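Local coordinates for protein arabinogalactan endo-1,4-beta-galactosidase (Ignisphaera aggregans, PDB 7OSK) that probably hydrolyses internal beta-1,4-galactosidic linkages of galactans, this chain being the calcium-binding family 53 catalytic domain of a longer, hyperthermostable archaeal enzyme, at residues A59-I62 with I63-G66; N155-Y158 with P159-V162; D272-N275 with L276-L280; N307-S311 with R312-V316. All blocks are in the same frame, centred on the assembly; numbering follows the deposited sequence.

Interaction 1. Residues A59-I62 with I63-G66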
loop_
_atom_site.group_PDB
_atom_site.type_symbol
_atom_site.label_atom_id
_atom_site.label_comp_id
_atom_site.label_asym_id
_atom_site.label_seq_id
_atom_site.Cartn_x
_atom_site.Cartn_y
_atom_site.Cartn_z
ATOM N N ALA A 59 10.567 2.353 5.565
ATOM C CA ALA A 59 11.282 1.989 6.785
ATOM C C ALA A 59 12.722 1.539 6.518
ATOM O O ALA A 59 13.644 2.051 7.148
ATOM C CB ALA A 59 10.519 0.904 7.541
ATOM N N PRO A 60 12.924 0.592 5.582
ATOM C CA PRO A 60 14.283 0.075 5.369
ATOM C C PRO A 60 15.316 1.162 5.081
ATOM O O PRO A 60 16.430 1.082 5.594
ATOM C CB PRO A 60 14.117 -0.849 4.159
ATOM C CG PRO A 60 12.696 -1.265 4.203
ATOM C CD PRO A 60 11.958 -0.053 4.675
ATOM N N TRP A 61 14.947 2.161 4.285
ATOM C CA TRP A 61 15.849 3.267 3.971
ATOM C C TRP A 61 16.148 4.101 5.215
ATOM O O TRP A 61 17.293 4.474 5.460
ATOM C CB TRP A 61 15.244 4.143 2.870
ATOM C CG TRP A 61 16.076 5.336 2.483
ATOM C CD1 TRP A 61 15.763 6.648 2.678
ATOM C CD2 TRP A 61 17.350 5.322 1.826
ATOM N NE1 TRP A 61 16.760 7.451 2.185
ATOM C CE2 TRP A 61 17.747 6.662 1.657
ATOM C CE3 TRP A 61 18.195 4.305 1.366
ATOM C CZ2 TRP A 61 18.951 7.016 1.049
ATOM C CZ3 TRP A 61 19.392 4.658 0.763
ATOM C CH2 TRP A 61 19.757 6.003 0.610
ATOM N N ILE A 62 15.110 4.380 5.999
ATOM C CA ILE A 62 15.248 5.148 7.235
ATOM C C ILE A 62 16.240 4.489 8.197
ATOM O O ILE A 62 17.072 5.167 8.800
ATOM C CB ILE A 62 13.880 5.314 7.940
ATOM C CG1 ILE A 62 12.958 6.189 7.085
ATOM C CG2 ILE A 62 14.049 5.927 9.332
ATOM C CD1 ILE A 62 11.529 6.306 7.605
ATOM N N ILE A 63 16.141 3.171 8.338
ATOM C CA ILE A 63 17.006 2.425 9.249
ATOM C C ILE A 63 18.465 2.479 8.794
ATOM O O ILE A 63 19.381 2.540 9.618
ATOM C CB ILE A 63 16.556 0.950 9.365
ATOM C CG1 ILE A 63 15.105 0.875 9.850
ATOM C CG2 ILE A 63 17.466 0.177 10.320
ATOM C CD1 ILE A 63 14.488 -0.508 9.763
ATOM N N GLU A 64 18.677 2.460 7.482
ATOM C CA GLU A 64 20.024 2.491 6.926
ATOM C C GLU A 64 20.708 3.822 7.216
ATOM O O GLU A 64 21.927 3.880 7.369
ATOM C CB GLU A 64 19.987 2.236 5.416
ATOM C CG GLU A 64 19.647 0.795 5.045
ATOM C CD GLU A 64 19.531 0.579 3.546
ATOM O OE1 GLU A 64 19.949 1.475 2.783
ATOM O OE2 GLU A 64 19.023 -0.487 3.132
ATOM N N LEU A 65 19.918 4.887 7.299
ATOM C CA LEU A 65 20.455 6.220 7.546
ATOM C C LEU A 65 20.745 6.452 9.028
ATOM O O LEU A 65 21.513 7.348 9.379
ATOM C CB LEU A 65 19.485 7.287 7.031
ATOM C CG LEU A 65 19.169 7.267 5.533
ATOM C CD1 LEU A 65 18.268 8.437 5.167
ATOM C CD2 LEU A 65 20.436 7.283 4.686
ATOM N N GLY A 66 20.128 5.645 9.887
ATOM C CA GLY A 66 20.336 5.738 11.323
ATOM C C GLY A 66 19.068 6.053 12.094
ATOM O O GLY A 66 19.122 6.371 13.283
#

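Interaction 2. Residues N155-Y158 with P159-V162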
loop_
_atom_site.group_PDB
_atom_site.type_symbol
_atom_site.label_atom_id
_atom_site.label_comp_id
_atom_site.label_asym_id
_atom_site.label_seq_id
_atom_site.Cartn_x
_atom_site.Cartn_y
_atom_site.Cartn_z
ATOM N N ASN A 155 11.432 2.515 -24.699
ATOM C CA ASN A 155 11.408 2.450 -26.159
ATOM C C ASN A 155 11.279 1.027 -26.689
ATOM O O ASN A 155 11.522 0.771 -27.869
ATOM C CB ASN A 155 12.666 3.107 -26.732
ATOM C CG ASN A 155 12.683 4.608 -26.517
ATOM O OD1 ASN A 155 12.020 5.355 -27.239
ATOM N ND2 ASN A 155 13.442 5.059 -25.523
ATOM N N LEU A 156 10.893 0.103 -25.817
ATOM C CA LEU A 156 10.581 -1.254 -26.247
ATOM C C LEU A 156 9.219 -1.266 -26.926
ATOM O O LEU A 156 8.267 -0.658 -26.431
ATOM C CB LEU A 156 10.588 -2.224 -25.063
ATOM C CG LEU A 156 11.904 -2.381 -24.297
ATOM C CD1 LEU A 156 11.748 -3.428 -23.205
ATOM C CD2 LEU A 156 13.051 -2.745 -25.230
ATOM N N SER A 157 9.129 -1.949 -28.064
ATOM C CA SER A 157 7.850 -2.116 -28.745
ATOM C C SER A 157 6.920 -2.924 -27.852
ATOM O O SER A 157 7.370 -3.563 -26.899
ATOM C CB SER A 157 8.034 -2.810 -30.095
ATOM O OG SER A 157 8.517 -4.131 -29.919
ATOM N N TYR A 158 5.627 -2.900 -28.153
ATOM C CA TYR A 158 4.653 -3.559 -27.292
ATOM C C TYR A 158 4.956 -5.048 -27.093
ATOM O O TYR A 158 4.911 -5.533 -25.966
ATOM C CB TYR A 158 3.237 -3.388 -27.840
ATOM C CG TYR A 158 2.226 -4.174 -27.046
ATOM C CD1 TYR A 158 1.874 -3.778 -25.766
ATOM C CD2 TYR A 158 1.639 -5.322 -27.562
ATOM C CE1 TYR A 158 0.965 -4.494 -25.024
ATOM C CE2 TYR A 158 0.726 -6.044 -26.826
ATOM C CZ TYR A 158 0.392 -5.622 -25.558
ATOM O OH TYR A 158 -0.516 -6.333 -24.814
ATOM N N PRO A 159 5.271 -5.780 -28.177
ATOM C CA PRO A 159 5.595 -7.199 -27.983
ATOM C C PRO A 159 6.802 -7.408 -27.072
ATOM O O PRO A 159 6.786 -8.304 -26.226
ATOM C CB PRO A 159 5.895 -7.689 -29.404
ATOM C CG PRO A 159 5.181 -6.744 -30.292
ATOM C CD PRO A 159 5.267 -5.417 -29.605
ATOM N N GLU A 160 7.833 -6.587 -27.246
ATOM C CA GLU A 160 9.025 -6.672 -26.414
ATOM C C GLU A 160 8.693 -6.307 -24.970
ATOM O O GLU A 160 9.299 -6.824 -24.032
ATOM C CB GLU A 160 10.125 -5.756 -26.955
ATOM C CG GLU A 160 10.571 -6.090 -28.373
ATOM C CD GLU A 160 11.560 -5.080 -28.933
ATOM O OE1 GLU A 160 11.984 -4.178 -28.182
ATOM O OE2 GLU A 160 11.916 -5.187 -30.125
ATOM N N LEU A 161 7.721 -5.417 -24.800
ATOM C CA LEU A 161 7.312 -4.978 -23.471
ATOM C C LEU A 161 6.600 -6.100 -22.723
ATOM O O LEU A 161 6.790 -6.268 -21.519
ATOM C CB LEU A 161 6.407 -3.746 -23.570
ATOM C CG LEU A 161 5.972 -3.095 -22.255
ATOM C CD1 LEU A 161 7.173 -2.638 -21.436
ATOM C CD2 LEU A 161 5.039 -1.924 -22.534
ATOM N N VAL A 162 5.779 -6.864 -23.439
ATOM C CA VAL A 162 5.104 -8.017 -22.852
ATOM C C VAL A 162 6.142 -9.017 -22.357
ATOM O O VAL A 162 5.992 -9.608 -21.287
ATOM C CB VAL A 162 4.161 -8.713 -23.861
ATOM C CG1 VAL A 162 3.541 -9.962 -23.249
ATOM C CG2 VAL A 162 3.071 -7.760 -24.323
#

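Interaction 3. Residues D272-N275 with L276-L280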
loop_
_atom_site.group_PDB
_atom_site.type_symbol
_atom_site.label_atom_id
_atom_site.label_comp_id
_atom_site.label_asym_id
_atom_site.label_seq_id
_atom_site.Cartn_x
_atom_site.Cartn_y
_atom_site.Cartn_z
ATOM N N ASP A 272 -19.525 6.838 1.784
ATOM C CA ASP A 272 -19.121 6.635 0.397
ATOM C C ASP A 272 -18.293 5.359 0.274
ATOM O O ASP A 272 -18.335 4.675 -0.751
ATOM C CB ASP A 272 -18.323 7.836 -0.118
ATOM C CG ASP A 272 -19.138 9.116 -0.135
ATOM O OD1 ASP A 272 -20.362 9.044 -0.368
ATOM O OD2 ASP A 272 -18.552 10.197 0.083
ATOM N N PHE A 273 -17.542 5.044 1.326
ATOM C CA PHE A 273 -16.758 3.817 1.360
ATOM C C PHE A 273 -17.669 2.608 1.547
ATOM O O PHE A 273 -17.457 1.564 0.935
ATOM C CB PHE A 273 -15.712 3.874 2.475
ATOM C CG PHE A 273 -14.888 2.622 2.600
ATOM C CD1 PHE A 273 -13.871 2.351 1.698
ATOM C CD2 PHE A 273 -15.128 1.715 3.620
ATOM C CE1 PHE A 273 -13.113 1.201 1.810
ATOM C CE2 PHE A 273 -14.372 0.563 3.737
ATOM C CZ PHE A 273 -13.364 0.307 2.831
ATOM N N ARG A 274 -18.687 2.759 2.388
ATOM C CA ARG A 274 -19.650 1.690 2.636
ATOM C C ARG A 274 -20.386 1.290 1.364
ATOM O O ARG A 274 -20.615 0.108 1.113
ATOM C CB ARG A 274 -20.665 2.115 3.696
ATOM C CG ARG A 274 -20.329 1.656 5.102
ATOM C CD ARG A 274 -21.454 1.979 6.072
ATOM N NE ARG A 274 -21.389 1.153 7.275
ATOM C CZ ARG A 274 -20.662 1.440 8.350
ATOM N NH1 ARG A 274 -19.921 2.541 8.394
ATOM N NH2 ARG A 274 -20.674 0.618 9.389
ATOM N N ASN A 275 -20.761 2.284 0.567
ATOM C CA ASN A 275 -21.508 2.037 -0.658
ATOM C C ASN A 275 -20.680 1.257 -1.670
ATOM O O ASN A 275 -21.213 0.427 -2.407
ATOM C CB ASN A 275 -21.975 3.356 -1.275
ATOM C CG ASN A 275 -22.881 4.143 -0.349
ATOM O OD1 ASN A 275 -23.691 3.572 0.385
ATOM N ND2 ASN A 275 -22.748 5.464 -0.377
ATOM N N LEU A 276 -19.380 1.526 -1.706
ATOM C CA LEU A 276 -18.490 0.818 -2.618
ATOM C C LEU A 276 -18.378 -0.651 -2.234
ATOM O O LEU A 276 -18.469 -1.531 -3.088
ATOM C CB LEU A 276 -17.097 1.452 -2.630
ATOM C CG LEU A 276 -16.087 0.742 -3.539
ATOM C CD1 LEU A 276 -16.506 0.854 -5.001
ATOM C CD2 LEU A 276 -14.692 1.285 -3.333
ATOM N N VAL A 277 -18.169 -0.907 -0.948
ATOM C CA VAL A 277 -17.946 -2.264 -0.469
ATOM C C VAL A 277 -19.140 -3.160 -0.789
ATOM O O VAL A 277 -18.976 -4.217 -1.398
ATOM C CB VAL A 277 -17.673 -2.288 1.053
ATOM C CG1 VAL A 277 -17.580 -3.724 1.568
ATOM C CG2 VAL A 277 -16.389 -1.534 1.376
ATOM N N ARG A 278 -20.335 -2.737 -0.388
ATOM C CA ARG A 278 -21.532 -3.548 -0.592
ATOM C C ARG A 278 -21.825 -3.755 -2.079
ATOM O O ARG A 278 -22.459 -4.736 -2.464
ATOM C CB ARG A 278 -22.742 -2.910 0.097
ATOM C CG ARG A 278 -23.278 -1.663 -0.585
ATOM C CD ARG A 278 -24.516 -1.139 0.123
ATOM N NE ARG A 278 -24.192 -0.409 1.349
ATOM C CZ ARG A 278 -24.163 -0.939 2.569
ATOM N NH1 ARG A 278 -24.437 -2.225 2.764
ATOM N NH2 ARG A 278 -23.860 -0.170 3.607
ATOM N N THR A 279 -21.366 -2.825 -2.909
ATOM C CA THR A 279 -21.560 -2.926 -4.351
ATOM C C THR A 279 -20.626 -3.976 -4.946
ATOM O O THR A 279 -20.949 -4.610 -5.949
ATOM C CB THR A 279 -21.317 -1.571 -5.052
ATOM O OG1 THR A 279 -22.107 -0.554 -4.421
ATOM C CG2 THR A 279 -21.680 -1.646 -6.532
ATOM N N LEU A 280 -19.466 -4.155 -4.321
ATOM C CA LEU A 280 -18.483 -5.131 -4.785
ATOM C C LEU A 280 -18.818 -6.551 -4.332
ATOM O O LEU A 280 -18.568 -7.512 -5.060
ATOM C CB LEU A 280 -17.082 -4.751 -4.295
ATOM C CG LEU A 280 -16.209 -3.976 -5.287
ATOM C CD1 LEU A 280 -16.912 -2.724 -5.783
ATOM C CD2 LEU A 280 -14.869 -3.615 -4.662
#

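Interaction 4. Residues N307-S311 with R312-V316. With CA (calcium ion), chain C.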
loop_
_atom_site.group_PDB
_atom_site.type_symbol
_atom_site.label_atom_id
_atom_site.label_comp_id
_atom_site.label_asym_id
_atom_site.label_seq_id
_atom_site.Cartn_x
_atom_site.Cartn_y
_atom_site.Cartn_z
ATOM N N ASN A 307 3.369 19.454 4.599
ATOM C CA ASN A 307 2.708 18.166 4.434
ATOM C C ASN A 307 1.458 18.267 3.570
ATOM O O ASN A 307 0.900 19.346 3.386
ATOM C CB ASN A 307 2.343 17.578 5.801
ATOM C CG ASN A 307 3.502 17.610 6.781
ATOM O OD1 ASN A 307 4.546 16.996 6.550
ATOM N ND2 ASN A 307 3.317 18.317 7.890
ATOM N N ILE A 308 1.034 17.127 3.042
ATOM C CA ILE A 308 -0.192 17.037 2.262
ATOM C C ILE A 308 -1.387 17.319 3.170
ATOM O O ILE A 308 -2.315 18.038 2.796
ATOM C CB ILE A 308 -0.311 15.651 1.598
ATOM C CG1 ILE A 308 0.586 15.604 0.359
ATOM C CG2 ILE A 308 -1.752 15.339 1.210
ATOM C CD1 ILE A 308 1.072 14.224 -0.007
ATOM N N PHE A 309 -1.352 16.734 4.363
ATOM C CA PHE A 309 -2.322 17.033 5.414
ATOM C C PHE A 309 -1.822 18.246 6.204
ATOM O O PHE A 309 -1.137 18.110 7.218
ATOM C CB PHE A 309 -2.523 15.810 6.319
ATOM C CG PHE A 309 -3.934 15.635 6.817
ATOM C CD1 PHE A 309 -4.632 16.688 7.386
ATOM C CD2 PHE A 309 -4.565 14.406 6.712
ATOM C CE1 PHE A 309 -5.931 16.511 7.846
ATOM C CE2 PHE A 309 -5.860 14.227 7.171
ATOM C CZ PHE A 309 -6.542 15.281 7.736
ATOM N N GLY A 310 -2.172 19.436 5.722
ATOM C CA GLY A 310 -1.552 20.665 6.191
ATOM C C GLY A 310 -2.413 21.520 7.097
ATOM O O GLY A 310 -2.015 21.847 8.214
ATOM N N SER A 311 -3.591 21.892 6.605
ATOM C CA SER A 311 -4.495 22.772 7.333
ATOM C C SER A 311 -5.754 22.026 7.749
ATOM O O SER A 311 -5.966 20.881 7.349
ATOM C CB SER A 311 -4.860 23.976 6.470
ATOM O OG SER A 311 -5.306 23.551 5.195
ATOM N N ARG A 312 -6.596 22.686 8.542
ATOM C CA ARG A 312 -7.879 22.115 8.944
ATOM C C ARG A 312 -8.763 21.831 7.724
ATOM O O ARG A 312 -9.798 21.175 7.837
ATOM C CB ARG A 312 -8.603 23.053 9.915
ATOM C CG ARG A 312 -8.168 22.932 11.378
ATOM C CD ARG A 312 -6.921 23.751 11.695
ATOM N NE ARG A 312 -6.670 23.816 13.134
ATOM C CZ ARG A 312 -5.678 24.503 13.697
ATOM N NH1 ARG A 312 -4.827 25.190 12.947
ATOM N NH2 ARG A 312 -5.536 24.502 15.018
ATOM N N ASP A 313 -8.352 22.345 6.568
ATOM C CA ASP A 313 -9.009 22.066 5.293
ATOM C C ASP A 313 -9.290 20.577 5.086
ATOM O O ASP A 313 -10.434 20.177 4.882
ATOM C CB ASP A 313 -8.143 22.596 4.146
ATOM C CG ASP A 313 -8.579 22.076 2.790
ATOM O OD1 ASP A 313 -9.796 21.895 2.576
ATOM O OD2 ASP A 313 -7.701 21.860 1.928
ATOM N N LEU A 314 -8.247 19.756 5.127
ATOM C CA LEU A 314 -8.407 18.322 4.901
ATOM C C LEU A 314 -9.118 17.642 6.070
ATOM O O LEU A 314 -9.637 16.532 5.932
ATOM C CB LEU A 314 -7.049 17.663 4.662
ATOM C CG LEU A 314 -6.492 17.819 3.243
ATOM C CD1 LEU A 314 -6.008 19.238 2.998
ATOM C CD2 LEU A 314 -5.376 16.820 2.986
ATOM N N GLU A 315 -9.140 18.316 7.216
ATOM C CA GLU A 315 -9.739 17.763 8.427
ATOM C C GLU A 315 -11.268 17.731 8.349
ATOM O O GLU A 315 -11.905 16.871 8.959
ATOM C CB GLU A 315 -9.288 18.569 9.652
ATOM C CG GLU A 315 -9.782 18.012 10.985
ATOM C CD GLU A 315 -9.339 18.842 12.177
ATOM O OE1 GLU A 315 -9.481 20.083 12.130
ATOM O OE2 GLU A 315 -8.857 18.253 13.168
ATOM N N VAL A 316 -11.859 18.660 7.601
ATOM C CA VAL A 316 -13.314 18.706 7.474
ATOM C C VAL A 316 -13.783 17.769 6.364
ATOM O O VAL A 316 -14.951 17.382 6.325
ATOM C CB VAL A 316 -13.834 20.148 7.197
ATOM C CG1 VAL A 316 -13.229 21.137 8.187
ATOM C CG2 VAL A 316 -13.549 20.583 5.765
HETATM CA CA CA C . 6.946 17.538 6.988
#

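Interaction 1. Residues A59-I62 with I63-G66
Trp61 and Leu65 meet one turn apart on the short helix 59-65, which follows the first strand of the (beta/alpha)8 barrel and ends in a Schellman motif at Gly66. The helix is held first by its backbone bonds. Ile63 N donates to Ala59 O at 3.0 Å, and Glu64 N and Leu65 N repeat the i to i-4 pattern with Pro60 O and Trp61 O. Pro60 suits the first turn because no carbonyl one turn earlier in the helix needs an amide hydrogen from it. At the other end Gly66 N turns to Ile63 O at 3.2 Å, keeping only a weak bond to Ile62 O, which also faces the amide of the residue after Gly66. Gly66 has a positive phi of 119°, a conformation that glycine adopts without a side chain meeting the preceding carbonyl.

Apolar packing involves the indole. With CG of Trp61 anti to the backbone N (chi1 179°), the ring runs out beside the following turn, and Leu65 rises over one face. Leu65 CG makes a CH-pi contact 4.3 Å from the centroid of the five-membered ring, while its CD2 lies 3.9 Å from Trp61 CZ2, nearer the rim. Pro60 packs on helix 114-126.

The polar ends find partners elsewhere: Trp61 NE1 donates to Gly361 O, and Glu64 forms a salt bridge with Arg116. The Glu64 side chain crosses that of Trp61 at about a right angle, the carboxylate plane 65° from the ring plane, with Glu64 OE1 approaching obliquely to 3.6 Å from Trp61 CE3.

Interaction 2. Residues N155-Y158 with P159-V162
Tyr158 lays one face of its phenol ring against Val162, four residues on, in the opening turn of helix 158-178. The ring is carried there by chi1 of 174°, which sets CG opposite the backbone N. On Val162 the branch that does the touching is CG2, lying beside its own backbone N. It sits 3.9 Å from the ring centroid as a CH-pi contact and reaches 3.6 Å from Tyr158 CZ, displaced toward the hydroxyl end. Beta-branched valine offers a methyl close to the backbone, compact enough to fit under the ring. The hydroxyl itself bonds Gln208 O, and Leu212 of helix 206-223 touches both side chains, so the pair joins two neighbouring helices.

Glu160 CG lies beside its own backbone N (chi1 -60°), and the extended chain runs back past Ser157 to Leu156. A chi1 of 64° puts Ser157 OG between its backbone N and carbonyl carbon, 3.2 Å from Glu160 CG. Glu160 OE1 lies 3.5 Å from Leu156 CD2, the side chains crossing at about a right angle. A first turn accepts Pro159 because the amide there needs no partner within the helix. The first backbone bonds run from Leu161 N to Ser157 O (2.8 Å) and from Val162 N to Tyr158 O (3.0 Å). Serine at the N-cap, then proline and an acidic residue in the first turn, is typical of a helix N terminus, here that of an outer helix of the TIM barrel.

Interaction 3. Residues D272-N275 with L276-L280
The Phe273 ring carries Val277 on one face: the methyl CG2 makes a CH-pi contact 4.0 Å from the ring centroid, offset toward the rim and 3.7 Å from Phe273 CE2. Phe262 meets the same phenylalanine, their planes inclined by about 35°. The guanidinium of Arg278 has Arg274 O over one face, 3.6 Å from NE, and Asn275 OD1 near its plane at the edge, 4.1 Å from NE. A bend at chi3 (78°) turns this group back along the helix toward Arg274, whose guanidinium plane lies 25° from its own. Both arginines are held by acids of helix 324-342: Arg274 by Glu340 and Glu341, Arg278 by Glu341, which thus lies between two positive charges.

Helix 270-283 is the outer helix between the sixth and seventh strands of the TIM barrel, and its residue types divide accordingly. Phe273, Leu276 and Val277 are buried, Leu276 reaching Ile260 of strand 257-261, whereas Asn275 and Arg278 lie on the exposed side. Along the backbone, Arg278 N bonds Arg274 O at 3.2 Å. Thr279 N bonds Asn275 O at 3.3 Å.

Interaction 4. Residues N307-S311 with R312-V316
Phe309 and Leu314 pack with their side chains running antiparallel past one another where the long loop after the seventh strand of the TIM barrel, which supplies four of the six calcium-binding residues, enters the weakly bonded helix 312-318. Leu314 CB lies over one face of the phenyl ring, making a CH-pi contact 3.9 Å from its centroid and standing 3.6 Å from Phe309 CE1. Farther along, Leu314 CD2 comes 3.3 Å from Ile308 O and also touches the Ile308 side chain. Leucine can thus cover both loop residues with one branched chain.

The turn between them is lightly bonded: Leu314 N makes a weak hydrogen bond to Ser311 O at 3.4 Å. Ser311 OG lies 3.2 Å from Asp313 CB.

Further out, Tyr265 and Tyr295 both meet the Phe309 ring edge-to-face; phenylalanine suits this buried place, its side chain having no polar group to satisfy. Phe309 O accepts a bond from Asn374 ND2, and Glu315 is tied to Ala322 N. At the start of segment 307-311, Asn307 shares a calcium ion with side-chain oxygens of Asp301, Asp303 and Glu373 and backbone O of His305 and Asn370. Asparagine offers a neutral carbonyl for this purpose, and its OD1 binds the calcium at 2.5 Å.

Overall arrangement
Along the chain the four contacts come strictly in series, none nesting or crossing; each joins two consecutive segments, its side chains meeting three to five residues apart, and closes only a helical turn or a cap. Interaction 1 lies just after strand 51-55, and Ile62 comes within about 6 Å of the calcium ligand Asn370, side chain to side chain. Interaction 2 begins helix 158-178, after strand 130-135. Interaction 3 sits on helix 270-283, across the chain's centre from interaction 1, their centres 37 Å apart. Interaction 4 follows strand 287-293 and includes a calcium ligand; its nearest atoms are about 10 Å from interaction 3. Together they sample both the outer helices and the connecting loops of one closed barrel.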